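Local coordinates for FAD linked oxidase-like protein (Myceliophthora thermophila, PDB 5L6G) that oxidises the C1 hydroxyl of xylose and xylooligosaccharides to lactones with a bicovalently bound FAD, passing the electrons to oxygen to give hydrogen peroxide, at residues G167-A179 against G263-G275. Sequence-based numbering, arbitrary orientation.
With FAD (flavin-adenine dinucleotide), chain D; XYP (beta-D-xylopyranose), chain H.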
ATOM      1  N   GLY A 167      -5.188   0.781  -2.213  1.00 10.20           N
ATOM      2  CA  GLY A 167      -5.553  -0.417  -1.451  1.00 10.26           C
ATOM      3  C   GLY A 167      -5.295  -0.146   0.025  1.00 10.55           C
ATOM      4  O   GLY A 167      -6.011   0.659   0.637  1.00 10.74           O
ATOM      5  N   GLY A 168      -4.258  -0.790   0.566  1.00 10.31           N
ATOM      6  CA  GLY A 168      -3.812  -0.555   1.922  1.00 10.55           C
ATOM      7  C   GLY A 168      -4.250  -1.664   2.855  1.00 10.82           C
ATOM      8  O   GLY A 168      -5.355  -1.644   3.373  1.00 11.18           O
ATOM      9  N   PHE A 169      -3.357  -2.627   3.057  1.00 10.98           N
ATOM     10  CA  PHE A 169      -3.621  -3.856   3.769  1.00 11.36           C
ATOM     11  C   PHE A 169      -2.802  -3.873   5.065  1.00 11.54           C
ATOM     12  O   PHE A 169      -1.581  -3.624   5.050  1.00 11.05           O
ATOM     13  CB  PHE A 169      -3.189  -5.048   2.912  1.00 11.38           C
ATOM     14  CG  PHE A 169      -3.576  -6.365   3.506  1.00 12.05           C
ATOM     15  CD1 PHE A 169      -2.774  -6.971   4.482  1.00 12.30           C
ATOM     16  CD2 PHE A 169      -4.735  -6.987   3.113  1.00 12.19           C
ATOM     17  CE1 PHE A 169      -3.146  -8.184   5.047  1.00 12.69           C
ATOM     18  CE2 PHE A 169      -5.116  -8.193   3.681  1.00 12.63           C
ATOM     19  CZ  PHE A 169      -4.324  -8.782   4.654  1.00 12.80           C
ATOM     20  N   GLY A 170      -3.465  -4.211   6.172  1.00 11.62           N
ATOM     21  CA  GLY A 170      -2.795  -4.347   7.429  1.00 11.68           C
ATOM     22  C   GLY A 170      -3.435  -5.372   8.344  1.00 12.19           C
ATOM     23  O   GLY A 170      -4.160  -6.281   7.903  1.00 11.83           O
ATOM     24  N   PHE A 171      -3.133  -5.225   9.621  1.00 12.51           N
ATOM     25  CA  PHE A 171      -3.540  -6.190  10.633  1.00 13.15           C
ATOM     26  C   PHE A 171      -4.977  -6.039  11.125  1.00 13.43           C
ATOM     27  O   PHE A 171      -5.374  -6.644  12.141  1.00 13.95           O
ATOM     28  CB  PHE A 171      -2.535  -6.170  11.790  1.00 13.84           C
ATOM     29  CG  PHE A 171      -1.320  -7.032  11.549  1.00 13.79           C
ATOM     30  CD1 PHE A 171      -1.417  -8.415  11.538  1.00 14.09           C
ATOM     31  CD2 PHE A 171      -0.084  -6.466  11.336  1.00 14.04           C
ATOM     32  CE1 PHE A 171      -0.298  -9.217  11.331  1.00 13.97           C
ATOM     33  CE2 PHE A 171       1.038  -7.258  11.130  1.00 13.92           C
ATOM     34  CZ  PHE A 171       0.927  -8.635  11.131  1.00 13.99           C
ATOM     35  N   SER A 172      -5.758  -5.243  10.400  1.00 13.24           N
ATOM     36  CA  SER A 172      -7.203  -5.188  10.560  1.00 13.49           C
ATOM     37  C   SER A 172      -7.943  -5.554   9.284  1.00 12.95           C
ATOM     38  O   SER A 172      -9.166  -5.520   9.260  1.00 13.09           O
ATOM     39  CB  SER A 172      -7.634  -3.773  10.979  1.00 13.90           C
ATOM     40  OG  SER A 172      -7.155  -3.498  12.276  1.00 14.55           O
ATOM     41  N   SER A 173      -7.216  -5.934   8.239  1.00 12.25           N
ATOM     42  CA  SER A 173      -7.810  -6.012   6.918  1.00 11.77           C
ATOM     43  C   SER A 173      -8.717  -7.223   6.761  1.00 12.07           C
ATOM     44  O   SER A 173      -9.767  -7.132   6.134  1.00 12.30           O
ATOM     45  CB  SER A 173      -6.739  -5.993   5.831  1.00 11.13           C
ATOM     46  OG  SER A 173      -6.253  -4.674   5.690  1.00 10.86           O
ATOM     47  N   HIS A 174      -8.322  -8.360   7.303  1.00 12.11           N
ATOM     48  CA  HIS A 174      -9.248  -9.481   7.316  1.00 12.33           C
ATOM     49  C   HIS A 174     -10.564  -9.092   8.023  1.00 12.88           C
ATOM     50  O   HIS A 174     -11.666  -9.434   7.550  1.00 12.82           O
ATOM     51  CB  HIS A 174      -8.651 -10.691   7.980  1.00 12.55           C
ATOM     52  CG  HIS A 174      -9.403 -11.943   7.683  1.00 12.82           C
ATOM     53  ND1 HIS A 174     -10.114 -12.630   8.638  1.00 13.32           N
ATOM     54  CD2 HIS A 174      -9.593 -12.605   6.517  1.00 12.57           C
ATOM     55  CE1 HIS A 174     -10.684 -13.685   8.079  1.00 13.48           C
ATOM     56  NE2 HIS A 174     -10.385 -13.686   6.793  1.00 13.20           N
ATOM     57  N   SER A 175     -10.447  -8.388   9.155  1.00 13.11           N
ATOM     58  CA  SER A 175     -11.620  -7.966   9.903  1.00 13.81           C
ATOM     59  C   SER A 175     -12.424  -6.836   9.255  1.00 13.96           C
ATOM     60  O   SER A 175     -13.657  -6.811   9.388  1.00 14.16           O
ATOM     61  CB  SER A 175     -11.229  -7.532  11.312  1.00 14.18           C
ATOM     62  OG  SER A 175     -10.501  -8.543  11.969  1.00 13.99           O
ATOM     63  N   HIS A 176     -11.742  -5.893   8.588  1.00 13.62           N
ATOM     64  CA  HIS A 176     -12.354  -4.610   8.217  1.00 13.95           C
ATOM     65  C   HIS A 176     -12.010  -4.065   6.823  1.00 13.44           C
ATOM     66  O   HIS A 176     -12.476  -2.991   6.437  1.00 13.40           O
ATOM     67  CB  HIS A 176     -11.958  -3.548   9.262  1.00 14.40           C
ATOM     68  CG  HIS A 176     -12.510  -3.804  10.631  1.00 15.32           C
ATOM     69  ND1 HIS A 176     -13.858  -3.803  10.904  1.00 16.33           N
ATOM     70  CD2 HIS A 176     -11.891  -4.022  11.811  1.00 15.98           C
ATOM     71  CE1 HIS A 176     -14.053  -4.037  12.192  1.00 17.06           C
ATOM     72  NE2 HIS A 176     -12.871  -4.181  12.765  1.00 16.94           N
ATOM     73  N   GLY A 177     -11.227  -4.794   6.048  1.00 12.93           N
ATOM     74  CA  GLY A 177     -11.003  -4.400   4.671  1.00 12.82           C
ATOM     75  C   GLY A 177      -9.761  -3.572   4.484  1.00 12.51           C
ATOM     76  O   GLY A 177      -8.869  -3.533   5.336  1.00 12.84           O
ATOM     77  N   LEU A 178      -9.674  -2.948   3.330  1.00 12.46           N
ATOM     78  CA  LEU A 178      -8.486  -2.193   2.972  1.00 12.06           C
ATOM     79  C   LEU A 178      -8.703  -0.745   3.378  1.00 12.32           C
ATOM     80  O   LEU A 178      -9.832  -0.340   3.617  1.00 12.79           O
ATOM     81  CB  LEU A 178      -8.231  -2.285   1.472  1.00 11.84           C
ATOM     82  CG  LEU A 178      -8.007  -3.685   0.907  1.00 11.63           C
ATOM     83  CD1 LEU A 178      -7.934  -3.651  -0.610  1.00 11.45           C
ATOM     84  CD2 LEU A 178      -6.752  -4.294   1.505  1.00 11.45           C
ATOM     85  N   ALA A 179      -7.629   0.037   3.429  1.00 12.05           N
ATOM     86  CA  ALA A 179      -7.753   1.474   3.709  1.00 12.18           C
ATOM     87  C   ALA A 179      -8.705   2.147   2.725  1.00 12.33           C
ATOM     88  O   ALA A 179      -9.526   2.978   3.117  1.00 12.63           O
ATOM     89  CB  ALA A 179      -6.385   2.141   3.674  1.00 11.77           C
ATOM     90  N   GLY A 263     -12.547 -21.273   4.937  1.00 16.66           N
ATOM     91  CA  GLY A 263     -13.197 -20.469   5.966  1.00 16.71           C
ATOM     92  C   GLY A 263     -12.664 -20.737   7.361  1.00 16.88           C
ATOM     93  O   GLY A 263     -13.356 -20.471   8.356  1.00 17.70           O
ATOM     94  N   GLY A 264     -11.429 -21.225   7.448  1.00 16.04           N
ATOM     95  CA  GLY A 264     -10.823 -21.543   8.726  1.00 16.10           C
ATOM     96  C   GLY A 264     -10.472 -20.318   9.559  1.00 15.75           C
ATOM     97  O   GLY A 264     -10.421 -20.385  10.785  1.00 15.99           O
ATOM     98  N   MET A 265     -10.192 -19.207   8.891  1.00 15.20           N
ATOM     99  CA  MET A 265      -9.754 -17.986   9.573  1.00 14.88           C
ATOM    100  C   MET A 265     -10.937 -17.109   9.956  1.00 15.10           C
ATOM    101  O   MET A 265     -11.639 -16.605   9.097  1.00 14.82           O
ATOM    102  CB  MET A 265      -8.753 -17.191   8.716  1.00 14.29           C
ATOM    103  CG  MET A 265      -7.986 -16.172   9.545  1.00 14.26           C
ATOM    104  SD  MET A 265      -6.430 -15.545   8.884  1.00 14.20           S
ATOM    105  CE  MET A 265      -7.048 -14.216   7.891  1.00 13.46           C
ATOM    106  N   PRO A 266     -11.147 -16.904  11.255  1.00 15.46           N
ATOM    107  CA  PRO A 266     -12.341 -16.157  11.613  1.00 16.20           C
ATOM    108  C   PRO A 266     -12.161 -14.665  11.348  1.00 16.03           C
ATOM    109  O   PRO A 266     -11.024 -14.180  11.188  1.00 15.21           O
ATOM    110  CB  PRO A 266     -12.514 -16.485  13.095  1.00 16.80           C
ATOM    111  CG  PRO A 266     -11.117 -16.709  13.563  1.00 16.46           C
ATOM    112  CD  PRO A 266     -10.471 -17.452  12.440  1.00 15.89           C
ATOM    113  N   GLU A 267     -13.276 -13.952  11.279  1.00 16.63           N
ATOM    114  CA  GLU A 267     -13.250 -12.538  10.940  1.00 16.78           C
ATOM    115  C   GLU A 267     -12.315 -11.733  11.837  1.00 16.40           C
ATOM    116  O   GLU A 267     -11.644 -10.832  11.349  1.00 15.90           O
ATOM    117  CB  GLU A 267     -14.656 -11.937  10.990  1.00 18.08           C
ATOM    118  CG  GLU A 267     -15.595 -12.476   9.922  1.00 18.91           C
ATOM    119  CD  GLU A 267     -16.911 -11.727   9.847  1.00 20.65           C
ATOM    120  OE1 GLU A 267     -17.026 -10.620  10.429  1.00 21.52           O
ATOM    121  OE2 GLU A 267     -17.839 -12.246   9.194  1.00 21.90           O
ATOM    122  N   GLU A 268     -12.241 -12.082  13.118  1.00 16.63           N
ATOM    123  CA  GLU A 268     -11.438 -11.340  14.102  1.00 16.71           C
ATOM    124  C   GLU A 268      -9.926 -11.541  13.930  1.00 15.98           C
ATOM    125  O   GLU A 268      -9.136 -10.774  14.491  1.00 16.17           O
ATOM    126  CB  GLU A 268     -11.791 -11.783  15.530  1.00 17.78           C
ATOM    127  CG  GLU A 268     -13.215 -11.477  15.967  1.00 18.58           C
ATOM    128  CD  GLU A 268     -14.249 -12.499  15.531  1.00 19.30           C
ATOM    129  OE1 GLU A 268     -13.929 -13.515  14.856  1.00 18.88           O
ATOM    130  OE2 GLU A 268     -15.414 -12.264  15.896  1.00 20.33           O
ATOM    131  N   MET A 269      -9.533 -12.572  13.183  1.00 15.22           N
ATOM    132  CA  MET A 269      -8.136 -12.932  13.011  1.00 14.79           C
ATOM    133  C   MET A 269      -7.538 -12.303  11.755  1.00 14.08           C
ATOM    134  O   MET A 269      -8.144 -12.341  10.705  1.00 13.92           O
ATOM    135  CB  MET A 269      -8.008 -14.451  12.907  1.00 14.95           C
ATOM    136  CG  MET A 269      -6.582 -14.976  12.899  1.00 14.82           C
ATOM    137  SD  MET A 269      -6.524 -16.767  12.970  1.00 15.06           S
ATOM    138  CE  MET A 269      -7.192 -17.099  14.611  1.00 15.89           C
ATOM    139  N   ASN A 270      -6.335 -11.764  11.893  1.00 13.70           N
ATOM    140  CA  ASN A 270      -5.638 -11.070  10.822  1.00 13.13           C
ATOM    141  C   ASN A 270      -4.232 -11.578  10.890  1.00 13.10           C
ATOM    142  O   ASN A 270      -3.614 -11.519  11.960  1.00 13.46           O
ATOM    143  CB  ASN A 270      -5.635  -9.561  11.051  1.00 13.13           C
ATOM    144  CG  ASN A 270      -7.014  -8.983  11.068  1.00 13.39           C
ATOM    145  OD1 ASN A 270      -7.480  -8.472  10.053  1.00 12.89           O
ATOM    146  ND2 ASN A 270      -7.706  -9.101  12.218  1.00 14.07           N
ATOM    147  N   MET A 271      -3.734 -12.125   9.789  1.00 12.66           N
ATOM    148  CA  MET A 271      -2.525 -12.956   9.863  1.00 12.54           C
ATOM    149  C   MET A 271      -1.760 -12.971   8.548  1.00 12.06           C
ATOM    150  O   MET A 271      -2.336 -12.756   7.502  1.00 11.72           O
ATOM    151  CB  MET A 271      -2.879 -14.371  10.262  1.00 13.17           C
ATOM    152  CG  MET A 271      -1.717 -15.213  10.751  1.00 13.56           C
ATOM    153  SD  MET A 271      -2.228 -16.712  11.599  1.00 14.35           S
ATOM    154  CE  MET A 271      -3.420 -17.398  10.434  1.00 14.29           C
ATOM    155  N   ARG A 272      -0.456 -13.209   8.652  1.00 11.73           N
ATOM    156  CA  ARG A 272       0.425 -13.359   7.517  1.00 11.65           C
ATOM    157  C   ARG A 272       1.569 -14.314   7.867  1.00 11.60           C
ATOM    158  O   ARG A 272       1.866 -14.545   9.035  1.00 12.23           O
ATOM    159  CB  ARG A 272       1.022 -12.013   7.168  1.00 11.59           C
ATOM    160  CG  ARG A 272       2.066 -11.533   8.179  1.00 12.09           C
ATOM    161  CD  ARG A 272       2.357 -10.044   7.972  1.00 12.28           C
ATOM    162  NE  ARG A 272       3.388  -9.555   8.863  1.00 12.85           N
ATOM    163  CZ  ARG A 272       3.772  -8.288   8.941  1.00 13.24           C
ATOM    164  NH1 ARG A 272       3.189  -7.367   8.191  1.00 13.07           N
ATOM    165  NH2 ARG A 272       4.723  -7.941   9.791  1.00 14.12           N
ATOM    166  N   VAL A 273       2.187 -14.868   6.845  1.00 11.40           N
ATOM    167  CA  VAL A 273       3.481 -15.508   6.980  1.00 11.51           C
ATOM    168  C   VAL A 273       4.533 -14.453   6.709  1.00 11.59           C
ATOM    169  O   VAL A 273       4.460 -13.781   5.702  1.00 11.09           O
ATOM    170  CB  VAL A 273       3.662 -16.642   5.952  1.00 11.37           C
ATOM    171  CG1 VAL A 273       5.064 -17.220   6.042  1.00 11.53           C
ATOM    172  CG2 VAL A 273       2.622 -17.733   6.165  1.00 11.65           C
ATOM    173  N   LEU A 274       5.488 -14.312   7.622  1.00 12.46           N
ATOM    174  CA  LEU A 274       6.724 -13.586   7.363  1.00 12.67           C
ATOM    175  C   LEU A 274       7.826 -14.613   7.275  1.00 12.49           C
ATOM    176  O   LEU A 274       7.989 -15.409   8.176  1.00 12.74           O
ATOM    177  CB  LEU A 274       7.055 -12.629   8.506  1.00 13.56           C
ATOM    178  CG  LEU A 274       8.425 -11.939   8.429  1.00 14.18           C
ATOM    179  CD1 LEU A 274       8.515 -11.074   7.174  1.00 14.04           C
ATOM    180  CD2 LEU A 274       8.687 -11.101   9.658  1.00 14.97           C
ATOM    181  N   GLY A 275       8.562 -14.596   6.170  1.00 11.90           N
ATOM    182  CA  GLY A 275       9.677 -15.493   5.968  1.00 11.96           C
ATOM    183  C   GLY A 275      10.910 -14.689   5.660  1.00 11.74           C
ATOM    184  O   GLY A 275      10.841 -13.682   4.960  1.00 11.53           O
TER
HETATM  185  PA  FAD D 501       3.958   8.447  -2.063  1.00  9.98           P
HETATM  186  O1A FAD D 501       3.869   9.852  -1.514  1.00  9.87           O
HETATM  187  O2A FAD D 501       5.292   8.016  -2.586  1.00  8.78           O
HETATM  188  O5B FAD D 501       2.789   8.188  -3.082  1.00 10.20           O
HETATM  189  C5B FAD D 501       2.577   6.940  -3.747  1.00  9.94           C
HETATM  190  C4B FAD D 501       1.754   7.160  -4.997  1.00  9.91           C
HETATM  191  O4B FAD D 501       0.493   7.729  -4.638  1.00  9.88           O
HETATM  192  C3B FAD D 501       2.403   8.135  -5.965  1.00  9.73           C
HETATM  193  O3B FAD D 501       2.037   7.795  -7.286  1.00 10.14           O
HETATM  194  C2B FAD D 501       1.771   9.454  -5.603  1.00 10.08           C
HETATM  195  O2B FAD D 501       1.835  10.424  -6.642  1.00  9.78           O
HETATM  196  C1B FAD D 501       0.367   9.018  -5.249  1.00  9.71           C
HETATM  197  N9A FAD D 501      -0.246   9.967  -4.316  1.00  9.44           N
HETATM  198  C8A FAD D 501       0.201  10.370  -3.130  1.00  9.69           C
HETATM  199  N7A FAD D 501      -0.644  11.275  -2.580  1.00  9.57           N
HETATM  200  C5A FAD D 501      -1.641  11.413  -3.454  1.00  9.58           C
HETATM  201  C6A FAD D 501      -2.847  12.235  -3.510  1.00  9.84           C
HETATM  202  N6A FAD D 501      -3.095  13.031  -2.453  1.00 10.53           N
HETATM  203  N1A FAD D 501      -3.618  12.138  -4.613  1.00  9.97           N
HETATM  204  C2A FAD D 501      -3.347  11.323  -5.636  1.00  9.65           C
HETATM  205  N3A FAD D 501      -2.236  10.527  -5.648  1.00 10.02           N
HETATM  206  C4A FAD D 501      -1.382  10.556  -4.589  1.00  9.59           C
HETATM  207  N1  FAD D 501       1.363  -1.057   2.121  1.00 12.22           N
HETATM  208  C2  FAD D 501       0.358  -1.871   2.574  1.00 12.68           C
HETATM  209  O2  FAD D 501      -0.616  -2.124   1.812  1.00 12.95           O
HETATM  210  N3  FAD D 501       0.384  -2.371   3.834  1.00 12.61           N
HETATM  211  C4  FAD D 501       1.381  -2.096   4.709  1.00 13.12           C
HETATM  212  O4  FAD D 501       1.421  -2.556   5.885  1.00 13.36           O
HETATM  213  C4X FAD D 501       2.505  -1.231   4.290  1.00 13.12           C
HETATM  214  N5  FAD D 501       3.552  -0.905   5.101  1.00 13.90           N
HETATM  215  C5X FAD D 501       4.582  -0.068   4.704  1.00 14.20           C
HETATM  216  C6  FAD D 501       5.639   0.285   5.554  1.00 14.73           C
HETATM  217  C7  FAD D 501       6.665   1.123   5.089  1.00 14.05           C
HETATM  218  C7M FAD D 501       7.794   1.460   6.031  1.00 14.98           C
HETATM  219  C8  FAD D 501       6.627   1.698   3.699  1.00 12.58           C
HETATM  220  C8M FAD D 501       7.688   2.669   3.194  1.00 12.15           C
HETATM  221  C9  FAD D 501       5.561   1.344   2.880  1.00 12.50           C
HETATM  222  C9A FAD D 501       4.546   0.472   3.315  1.00 12.43           C
HETATM  223  N10 FAD D 501       3.464   0.088   2.479  1.00 12.32           N
HETATM  224  C10 FAD D 501       2.426  -0.744   2.906  1.00 12.53           C
HETATM  225  C1' FAD D 501       3.348   0.559   1.104  1.00 11.38           C
HETATM  226  C2' FAD D 501       2.530   1.806   0.993  1.00 10.51           C
HETATM  227  O2' FAD D 501       1.155   1.421   1.085  1.00 10.41           O
HETATM  228  C3' FAD D 501       2.791   2.360  -0.397  1.00 10.29           C
HETATM  229  O3' FAD D 501       4.187   2.613  -0.597  1.00  9.90           O
HETATM  230  C4' FAD D 501       1.998   3.660  -0.555  1.00 10.07           C
HETATM  231  O4' FAD D 501       1.637   3.816  -1.935  1.00 10.84           O
HETATM  232  C5' FAD D 501       2.819   4.817  -0.046  1.00 10.24           C
HETATM  233  O5' FAD D 501       1.973   5.952   0.155  1.00 10.12           O
HETATM  234  P   FAD D 501       2.677   7.351   0.352  1.00  9.81           P
HETATM  235  O1P FAD D 501       1.673   8.460   0.348  1.00  9.44           O
HETATM  236  O2P FAD D 501       3.616   7.287   1.515  1.00  9.63           O
HETATM  237  O3P FAD D 501       3.672   7.374  -0.903  1.00  9.76           O
HETATM  238  O1  XYP H 509       3.572  -5.093   4.249  1.00 35.63           O
HETATM  239  C1  XYP H 509       4.455  -4.222   4.952  1.00 32.88           C
HETATM  240  C2  XYP H 509       4.775  -4.829   6.317  1.00 32.75           C
HETATM  241  C3  XYP H 509       5.870  -4.043   7.027  1.00 33.05           C
HETATM  242  C4  XYP H 509       7.082  -3.885   6.113  1.00 32.92           C
HETATM  243  C5  XYP H 509       6.672  -3.296   4.757  1.00 32.40           C
HETATM  244  O2  XYP H 509       3.580  -4.806   7.097  1.00 27.57           O
HETATM  245  O3  XYP H 509       6.200  -4.655   8.285  1.00 34.47           O
HETATM  246  O4  XYP H 509       8.024  -2.981   6.702  1.00 31.47           O
HETATM  247  O5  XYP H 509       5.617  -4.043   4.158  1.00 34.32           O
HETATM  248  O   HOH W   1     -15.358  -7.841  11.068  1.00 27.06           O
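Asn-270 and Ser-175 grip each other twice. The Asn-270 amide reaches the start of helix 173-176, where OD1 accepts from Ser-175 N (3.1 Å, 157° at the hydrogen) and ND2, with its partner close to the amide plane, donates to Ser-175 OG at 2.9 Å. That hydroxyl in turn donates to Glu-267 O, 2.6 Å from Ser-175 OG, so donor and acceptor roles are both used; its chi1 of -54° sets OG beside the backbone N, facing the turn 266-269. ND2 has a second acceptor in Leu-285 O, which holds the amide's rotation. With an alanine here, Ser-175 N would probably lack its acceptor, and Ser-175 OG and Leu-285 O the donor they share, so the helix start could drift from the strand. Further out, a water donates to Ser-175 O and weakly to Glu-267 OE1, while the other carboxylate oxygen pairs with Arg-391.

Contacts with flat groups flank this polar centre. The bent chain of Met-265 lays CE over the middle of the His-174 ring, a CH-pi contact 3.3 Å from the centroid. At the other end, Phe-171 CZ lies over one face of the Arg-272 guanidinium, toward its rim, 3.5 Å from Arg-272 NE, the two planes inclined by 54°.

Ligands continue the line. Arg-272 NH1 donates to xylose O2 (2.8 Å), and NE is tied to Gln-283; Phe-169 clasps the flavin through its backbone, N to FAD O2 and O to FAD N3. The arrangement joins the PCMH-type FAD-binding domain to the antiparallel sheet carrying strand 269-275, and its Phe-171/Arg-272 end forms part of the xylose site beside the flavin.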